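Local atomic coordinates of putative secreted endoglycosylceramidase (Rhodococcus hoagii, PDB entry 6JYZ), a protein that probably hydrolyses the O-glycosidic link between sugar and ceramide in galactosyl-type glycolipids, as a secreted glycoside hydrolase of family 5. Residues Ile149-Ala154 and Asp368-Lys373; Val133-Gly138 and Thr165-Gly170. All blocks are in the same frame, centred on the assembly; numbering follows the deposited sequence.

Interaction 1 of 2, residues Ile149-Ala154 and Asp368-Lys373; sequences IGWDGA and DPHAVK
The indole of W151 takes P369 on one face and turns its CZ3 edge to H370, both in the first turn of helix 369-374. D368 precedes that turn as its N-cap and positions H370. Its OD1 accepts twice, from H370 N through the anti lone pair and, at 2.6 Å, from H370 ND1, which points at it within the imidazole plane. The bond from N caps the helix; the bond from ND1 holds the imidazole's rotation. P369 follows, its CB lying over the six-membered ring of W151 at 3.7 Å from the centroid and 19° off the ring normal, a CH-pi contact. CG of the same proline reaches CE3 at 3.6 Å, and G150 O approaches CB. Over the same face of the indole, I149 CD1 also reaches the proline, coming to 3.3 Å from P369 O. I149 places CG1 between its backbone N and carbonyl carbon (chi1 63°), which sends CD1 toward the helix. H370 takes the indole on its face: CZ3 of W151 stands over the centre of the imidazole, 3.8 Å above it, in a T-shaped stack with planes at 85°. V372 adds CG1 against I149 CD1 at 4.1 Å. K373 passes its CD near the indole plane, at the edge beside CZ2, before its NZ leaves to bond G171 O. No hydrogen bond joins the two segments; the grip is aromatic and apolar. R173 makes a cation-pi contact with W151 and also touches H370. The short helix 369-374, which follows strand 356-359, thus packs on the long loop that runs from strand 119-124 to helix 177-187.

Interaction 2 of 2, residues Val133-Gly138 and Thr165-Gly170; sequences VGTPEG and TTCNIG
T135 and T166 meet through their hydroxyls, 2.7 Å from OG1 to OG1, in the one direct hydrogen bond between segments 133-138 and 165-170. From its CB, which lies 3.3 Å from T166 OG1, the T135 side chain forks into two branches. The oxygen branch, OG1, bonds T166 and also accepts from the backbone N of G148; it passes C167 SG at 3.6 Å. The methyl, CG2, turned anti to the backbone N, faces the same pair of atoms, with C167 SG at 4.0 Å. An alanine here would remove OG1, and T166 OG1 and G148 N would probably each be left without this partner. T166 sets OG1 between its backbone N and carbonyl carbon (chi1 61°), which turns that oxygen toward T135; its CB lies 3.2 Å from V133 O. A water spans the join, donating to V133 O at 2.8 Å and to T166 O at 2.6 Å, and so bridges two carbonyls that cannot bond each other. Behind T166, the N-H of C167 closes back on T165 OG1, while A178 at the start of helix 177-187 touches the T166 side chain. The T165-C167 ST turn and the C141-C167 disulfide are features of a disulfide-braced loop, here the long one between strand 119-124 of the family 5 barrel and helix 177-187.

Interactions 1 and 2 both draw on the long loop between strand 119-124 and helix 177-187, and their centres lie 12 Å apart on the same side of the chain's centre. Along the chain their segments alternate: 133-138, 149-154, 165-170, then 368-373 far downstream. Interaction 2 therefore ties the loop to itself, while interaction 1 ties its middle to helix 369-374. They touch directly, with V133 CG2 at 3.7 Å from I149 O. Between them an extended, irregular excursion following a strand of the family 5 barrel is held both internally and against a later part of the fold.

Interaction 1 of 2, residues Ile149-Ala154 and Asp368-Lys373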
ATOM      1  N   ILE A 149       3.327 -19.981  10.906  1.00 10.97           N
ATOM      2  CA  ILE A 149       3.431 -20.420   9.514  1.00 11.23           C
ATOM      3  C   ILE A 149       4.343 -19.421   8.807  1.00 10.53           C
ATOM      4  O   ILE A 149       4.749 -18.402   9.372  1.00 11.14           O
ATOM      5  CB  ILE A 149       2.064 -20.486   8.810  1.00 11.04           C
ATOM      6  CG1 ILE A 149       1.364 -19.123   8.714  1.00 12.26           C
ATOM      7  CG2 ILE A 149       1.173 -21.518   9.531  1.00 13.62           C
ATOM      8  CD1 ILE A 149       0.028 -19.172   7.922  1.00 12.95           C
ATOM      9  N   GLY A 150       4.755 -19.765   7.591  1.00 10.79           N
ATOM     10  CA  GLY A 150       5.560 -18.870   6.780  1.00 10.52           C
ATOM     11  C   GLY A 150       4.708 -17.815   6.063  1.00 10.12           C
ATOM     12  O   GLY A 150       3.546 -18.072   5.724  1.00 10.91           O
ATOM     13  N   TRP A 151       5.354 -16.662   5.796  1.00  9.64           N
ATOM     14  CA  TRP A 151       4.643 -15.542   5.187  1.00  9.67           C
ATOM     15  C   TRP A 151       5.378 -15.080   3.934  1.00  9.73           C
ATOM     16  O   TRP A 151       5.399 -15.836   2.953  1.00 11.17           O
ATOM     17  CB  TRP A 151       4.417 -14.437   6.241  1.00 10.47           C
ATOM     18  CG  TRP A 151       3.490 -14.899   7.330  1.00  9.90           C
ATOM     19  CD1 TRP A 151       3.837 -15.600   8.451  1.00 10.77           C
ATOM     20  CD2 TRP A 151       2.077 -14.726   7.348  1.00 11.12           C
ATOM     21  NE1 TRP A 151       2.708 -15.884   9.165  1.00 11.23           N
ATOM     22  CE2 TRP A 151       1.611 -15.374   8.521  1.00 10.82           C
ATOM     23  CE3 TRP A 151       1.154 -14.026   6.546  1.00 12.15           C
ATOM     24  CZ2 TRP A 151       0.254 -15.408   8.869  1.00 11.77           C
ATOM     25  CZ3 TRP A 151      -0.188 -14.081   6.893  1.00 12.56           C
ATOM     26  CH2 TRP A 151      -0.615 -14.749   8.041  1.00 12.54           C
ATOM     27  N   ASP A 152       5.964 -13.904   3.943  1.00  9.66           N
ATOM     28  CA  ASP A 152       6.517 -13.273   2.731  1.00  9.94           C
ATOM     29  C   ASP A 152       7.444 -12.186   3.177  1.00  9.53           C
ATOM     30  O   ASP A 152       7.222 -11.589   4.250  1.00  9.85           O
ATOM     31  CB  ASP A 152       5.410 -12.706   1.826  1.00 10.50           C
ATOM     32  CG  ASP A 152       4.571 -11.652   2.531  1.00 10.53           C
ATOM     33  OD1 ASP A 152       3.855 -12.056   3.531  1.00 11.15           O
ATOM     34  OD2 ASP A 152       4.590 -10.494   2.145  1.00 12.20           O
ATOM     35  N   GLY A 153       8.480 -11.894   2.363  1.00  9.72           N
ATOM     36  CA  GLY A 153       9.420 -10.835   2.681  1.00  9.57           C
ATOM     37  C   GLY A 153      10.825 -11.280   2.357  1.00  9.79           C
ATOM     38  O   GLY A 153      11.207 -11.375   1.168  1.00 10.54           O
ATOM     39  N   ALA A 154      11.609 -11.517   3.383  1.00  9.42           N
ATOM     40  CA  ALA A 154      13.030 -11.748   3.210  1.00  9.58           C
ATOM     41  C   ALA A 154      13.355 -13.172   2.781  1.00  9.85           C
ATOM     42  O   ALA A 154      12.703 -14.123   3.158  1.00  9.94           O
ATOM     43  CB  ALA A 154      13.690 -11.462   4.554  1.00 10.50           C
ATOM     44  N   ASP A 368      -3.222 -18.438   0.187  1.00 13.13           N
ATOM     45  CA  ASP A 368      -2.510 -17.329   0.865  1.00 12.94           C
ATOM     46  C   ASP A 368      -2.354 -17.723   2.329  1.00 12.35           C
ATOM     47  O   ASP A 368      -3.261 -18.299   2.928  1.00 12.39           O
ATOM     48  CB  ASP A 368      -3.420 -16.095   0.714  1.00 13.62           C
ATOM     49  CG  ASP A 368      -2.834 -14.780   1.235  1.00 14.50           C
ATOM     50  OD1 ASP A 368      -2.635 -14.682   2.445  1.00 20.36           O
ATOM     51  OD2 ASP A 368      -2.594 -13.881   0.445  1.00 14.84           O
ATOM     52  N   PRO A 369      -1.230 -17.322   2.966  1.00 12.37           N
ATOM     53  CA  PRO A 369      -1.066 -17.647   4.377  1.00 13.32           C
ATOM     54  C   PRO A 369      -2.162 -17.131   5.282  1.00 13.58           C
ATOM     55  O   PRO A 369      -2.481 -17.738   6.277  1.00 14.34           O
ATOM     56  CB  PRO A 369       0.261 -17.031   4.791  1.00 13.30           C
ATOM     57  CG  PRO A 369       0.555 -16.081   3.627  1.00 19.25           C
ATOM     58  CD  PRO A 369      -0.074 -16.676   2.345  1.00 14.23           C
ATOM     59  N   HIS A 370      -2.793 -16.013   4.911  1.00 15.09           N
ATOM     60  CA  HIS A 370      -3.888 -15.498   5.708  1.00 16.40           C
ATOM     61  C   HIS A 370      -4.993 -16.539   5.783  1.00 16.65           C
ATOM     62  O   HIS A 370      -5.636 -16.696   6.809  1.00 21.06           O
ATOM     63  CB  HIS A 370      -4.446 -14.136   5.154  1.00 18.79           C
ATOM     64  CG  HIS A 370      -3.537 -12.922   5.125  1.00 16.87           C
ATOM     65  ND1 HIS A 370      -2.563 -12.687   4.151  1.00 20.12           N
ATOM     66  CD2 HIS A 370      -3.379 -11.924   6.069  1.00 16.72           C
ATOM     67  CE1 HIS A 370      -1.930 -11.525   4.434  1.00 19.74           C
ATOM     68  NE2 HIS A 370      -2.425 -11.087   5.603  1.00 18.79           N
ATOM     69  N   ALA A 371      -5.282 -17.239   4.661  1.00 15.14           N
ATOM     70  CA  ALA A 371      -6.297 -18.289   4.608  1.00 17.45           C
ATOM     71  C   ALA A 371      -5.818 -19.538   5.326  1.00 19.02           C
ATOM     72  O   ALA A 371      -6.607 -20.215   5.997  1.00 20.53           O
ATOM     73  CB  ALA A 371      -6.660 -18.622   3.145  1.00 17.51           C
ATOM     74  N   VAL A 372      -4.540 -19.882   5.168  1.00 16.67           N
ATOM     75  CA  VAL A 372      -3.987 -21.079   5.812  1.00 18.59           C
ATOM     76  C   VAL A 372      -4.057 -20.910   7.329  1.00 19.22           C
ATOM     77  O   VAL A 372      -4.426 -21.876   8.036  1.00 23.78           O
ATOM     78  CB  VAL A 372      -2.532 -21.325   5.372  1.00 17.44           C
ATOM     79  CG1 VAL A 372      -1.888 -22.438   6.269  1.00 18.87           C
ATOM     80  CG2 VAL A 372      -2.478 -21.729   3.913  1.00 18.82           C
ATOM     81  N   LYS A 373      -3.764 -19.727   7.841  1.00 17.98           N
ATOM     82  CA  LYS A 373      -3.688 -19.490   9.274  1.00 24.20           C
ATOM     83  C   LYS A 373      -5.032 -19.839   9.893  1.00 28.79           C
ATOM     84  O   LYS A 373      -5.046 -20.365  10.994  1.00 36.55           O
ATOM     85  CB  LYS A 373      -3.439 -18.004   9.566  1.00 23.58           C
ATOM     86  CG  LYS A 373      -3.329 -17.632  11.050  1.00 31.89           C
ATOM     87  CD  LYS A 373      -3.275 -16.150  11.257  1.00 29.39           C
ATOM     88  CE  LYS A 373      -3.894 -15.681  12.568  1.00 36.59           C
ATOM     89  NZ  LYS A 373      -3.905 -16.703  13.632  1.00 39.65           N
TER

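Interaction 2 of 2, residues Val133-Gly138 and Thr165-Gly170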
ATOM      1  N   VAL A 133       9.835 -18.416   8.314  1.00 11.31           N
ATOM      2  CA  VAL A 133       9.648 -18.315   9.755  1.00 11.51           C
ATOM      3  C   VAL A 133       8.603 -19.264  10.291  1.00 11.42           C
ATOM      4  O   VAL A 133       8.270 -19.141  11.479  1.00 12.18           O
ATOM      5  CB  VAL A 133       9.237 -16.863  10.119  1.00 11.87           C
ATOM      6  CG1 VAL A 133      10.329 -15.901   9.670  1.00 12.89           C
ATOM      7  CG2 VAL A 133       7.901 -16.441   9.578  1.00 12.31           C
ATOM      8  N   GLY A 134       8.067 -20.185   9.507  1.00 11.12           N
ATOM      9  CA  GLY A 134       7.036 -21.066  10.025  1.00 11.63           C
ATOM     10  C   GLY A 134       7.592 -22.220  10.870  1.00 11.63           C
ATOM     11  O   GLY A 134       8.754 -22.587  10.788  1.00 12.83           O
ATOM     12  N   THR A 135       6.700 -22.785  11.684  1.00 11.29           N
ATOM     13  CA  THR A 135       7.099 -23.932  12.512  1.00 12.03           C
ATOM     14  C   THR A 135       7.157 -25.184  11.640  1.00 12.83           C
ATOM     15  O   THR A 135       6.164 -25.525  11.026  1.00 14.34           O
ATOM     16  CB  THR A 135       6.096 -24.127  13.640  1.00 12.39           C
ATOM     17  OG1 THR A 135       5.889 -22.888  14.346  1.00 12.47           O
ATOM     18  CG2 THR A 135       6.593 -25.153  14.658  1.00 13.21           C
ATOM     19  N   PRO A 136       8.303 -25.885  11.609  1.00 13.08           N
ATOM     20  CA  PRO A 136       8.343 -27.088  10.742  1.00 15.87           C
ATOM     21  C   PRO A 136       7.405 -28.170  11.249  1.00 17.06           C
ATOM     22  O   PRO A 136       7.053 -28.243  12.427  1.00 15.64           O
ATOM     23  CB  PRO A 136       9.800 -27.539  10.871  1.00 18.83           C
ATOM     24  CG  PRO A 136      10.602 -26.431  11.476  1.00 17.72           C
ATOM     25  CD  PRO A 136       9.586 -25.510  12.174  1.00 14.95           C
ATOM     26  N   GLU A 137       6.878 -28.990  10.314  1.00 21.11           N
ATOM     27  CA  GLU A 137       5.941 -30.042  10.663  1.00 22.60           C
ATOM     28  C   GLU A 137       6.380 -30.933  11.825  1.00 26.66           C
ATOM     29  O   GLU A 137       5.550 -31.210  12.685  1.00 30.72           O
ATOM     30  CB  GLU A 137       5.627 -30.842   9.380  1.00 30.66           C
ATOM     31  CG  GLU A 137       4.658 -31.993   9.594  1.00 38.10           C
ATOM     32  CD  GLU A 137       4.645 -33.068   8.512  1.00 51.59           C
ATOM     33  OE1 GLU A 137       5.286 -32.875   7.430  1.00 58.46           O
ATOM     34  OE2 GLU A 137       3.997 -34.112   8.756  1.00 51.93           O
ATOM     35  N   GLY A 138       7.626 -31.324  11.936  1.00 25.64           N
ATOM     36  CA  GLY A 138       7.734 -32.242  13.098  1.00 23.32           C
ATOM     37  C   GLY A 138       8.115 -31.582  14.435  1.00 21.05           C
ATOM     38  O   GLY A 138       8.593 -32.243  15.373  1.00 20.74           O
ATOM     39  N   THR A 165      12.171 -19.904  18.994  1.00 10.88           N
ATOM     40  CA  THR A 165      10.978 -20.588  18.536  1.00 11.15           C
ATOM     41  C   THR A 165      10.181 -19.747  17.534  1.00 10.78           C
ATOM     42  O   THR A 165      10.040 -18.529  17.684  1.00 10.17           O
ATOM     43  CB  THR A 165      10.097 -20.980  19.734  1.00 10.62           C
ATOM     44  OG1 THR A 165       8.936 -21.638  19.208  1.00 12.19           O
ATOM     45  CG2 THR A 165       9.630 -19.845  20.573  1.00 11.43           C
ATOM     46  N   THR A 166       9.702 -20.458  16.532  1.00 11.17           N
ATOM     47  CA  THR A 166       8.817 -19.902  15.501  1.00 10.28           C
ATOM     48  C   THR A 166       7.369 -19.862  15.939  1.00 11.41           C
ATOM     49  O   THR A 166       6.498 -19.359  15.199  1.00 12.07           O
ATOM     50  CB  THR A 166       8.921 -20.725  14.213  1.00 11.05           C
ATOM     51  OG1 THR A 166       8.507 -22.065  14.520  1.00 12.94           O
ATOM     52  CG2 THR A 166      10.330 -20.710  13.690  1.00 12.53           C
ATOM     53  N   CYS A 167       7.043 -20.372  17.110  1.00 11.16           N
ATOM     54  CA  CYS A 167       5.676 -20.299  17.625  1.00 11.76           C
ATOM     55  C   CYS A 167       5.371 -18.942  18.184  1.00 12.01           C
ATOM     56  O   CYS A 167       6.274 -18.141  18.427  1.00 13.63           O
ATOM     57  CB  CYS A 167       5.479 -21.407  18.641  1.00 12.46           C
ATOM     58  SG  CYS A 167       5.861 -23.041  17.926  1.00 14.99           S
ATOM     59  N   ASN A 168       4.104 -18.613  18.295  1.00 11.17           N
ATOM     60  CA  ASN A 168       3.720 -17.250  18.653  1.00 10.87           C
ATOM     61  C   ASN A 168       2.665 -17.173  19.759  1.00 11.61           C
ATOM     62  O   ASN A 168       2.053 -18.186  20.122  1.00 13.00           O
ATOM     63  CB  ASN A 168       3.261 -16.497  17.383  1.00 11.69           C
ATOM     64  CG  ASN A 168       2.116 -17.169  16.686  1.00 13.28           C
ATOM     65  OD1 ASN A 168       1.122 -17.487  17.331  1.00 13.70           O
ATOM     66  ND2 ASN A 168       2.206 -17.368  15.375  1.00 13.54           N
ATOM     67  N   ILE A 169       2.510 -15.953  20.274  1.00 12.21           N
ATOM     68  CA  ILE A 169       1.476 -15.727  21.295  1.00 14.33           C
ATOM     69  C   ILE A 169       0.139 -15.466  20.597  1.00 13.86           C
ATOM     70  O   ILE A 169      -0.010 -14.532  19.780  1.00 14.75           O
ATOM     71  CB  ILE A 169       1.875 -14.566  22.190  1.00 14.49           C
ATOM     72  CG1 ILE A 169       3.126 -14.942  22.964  1.00 15.39           C
ATOM     73  CG2 ILE A 169       0.752 -14.209  23.194  1.00 16.67           C
ATOM     74  CD1 ILE A 169       3.680 -13.790  23.868  1.00 19.04           C
ATOM     75  N   GLY A 170      -0.827 -16.352  20.830  1.00 14.97           N
ATOM     76  CA  GLY A 170      -2.214 -16.071  20.417  1.00 15.26           C
ATOM     77  C   GLY A 170      -2.466 -16.244  18.929  1.00 17.63           C
ATOM     78  O   GLY A 170      -3.516 -15.835  18.469  1.00 18.61           O
TER
HETATM   79  O   HOH W   1       6.983 -17.514  13.360  1.00 13.76           O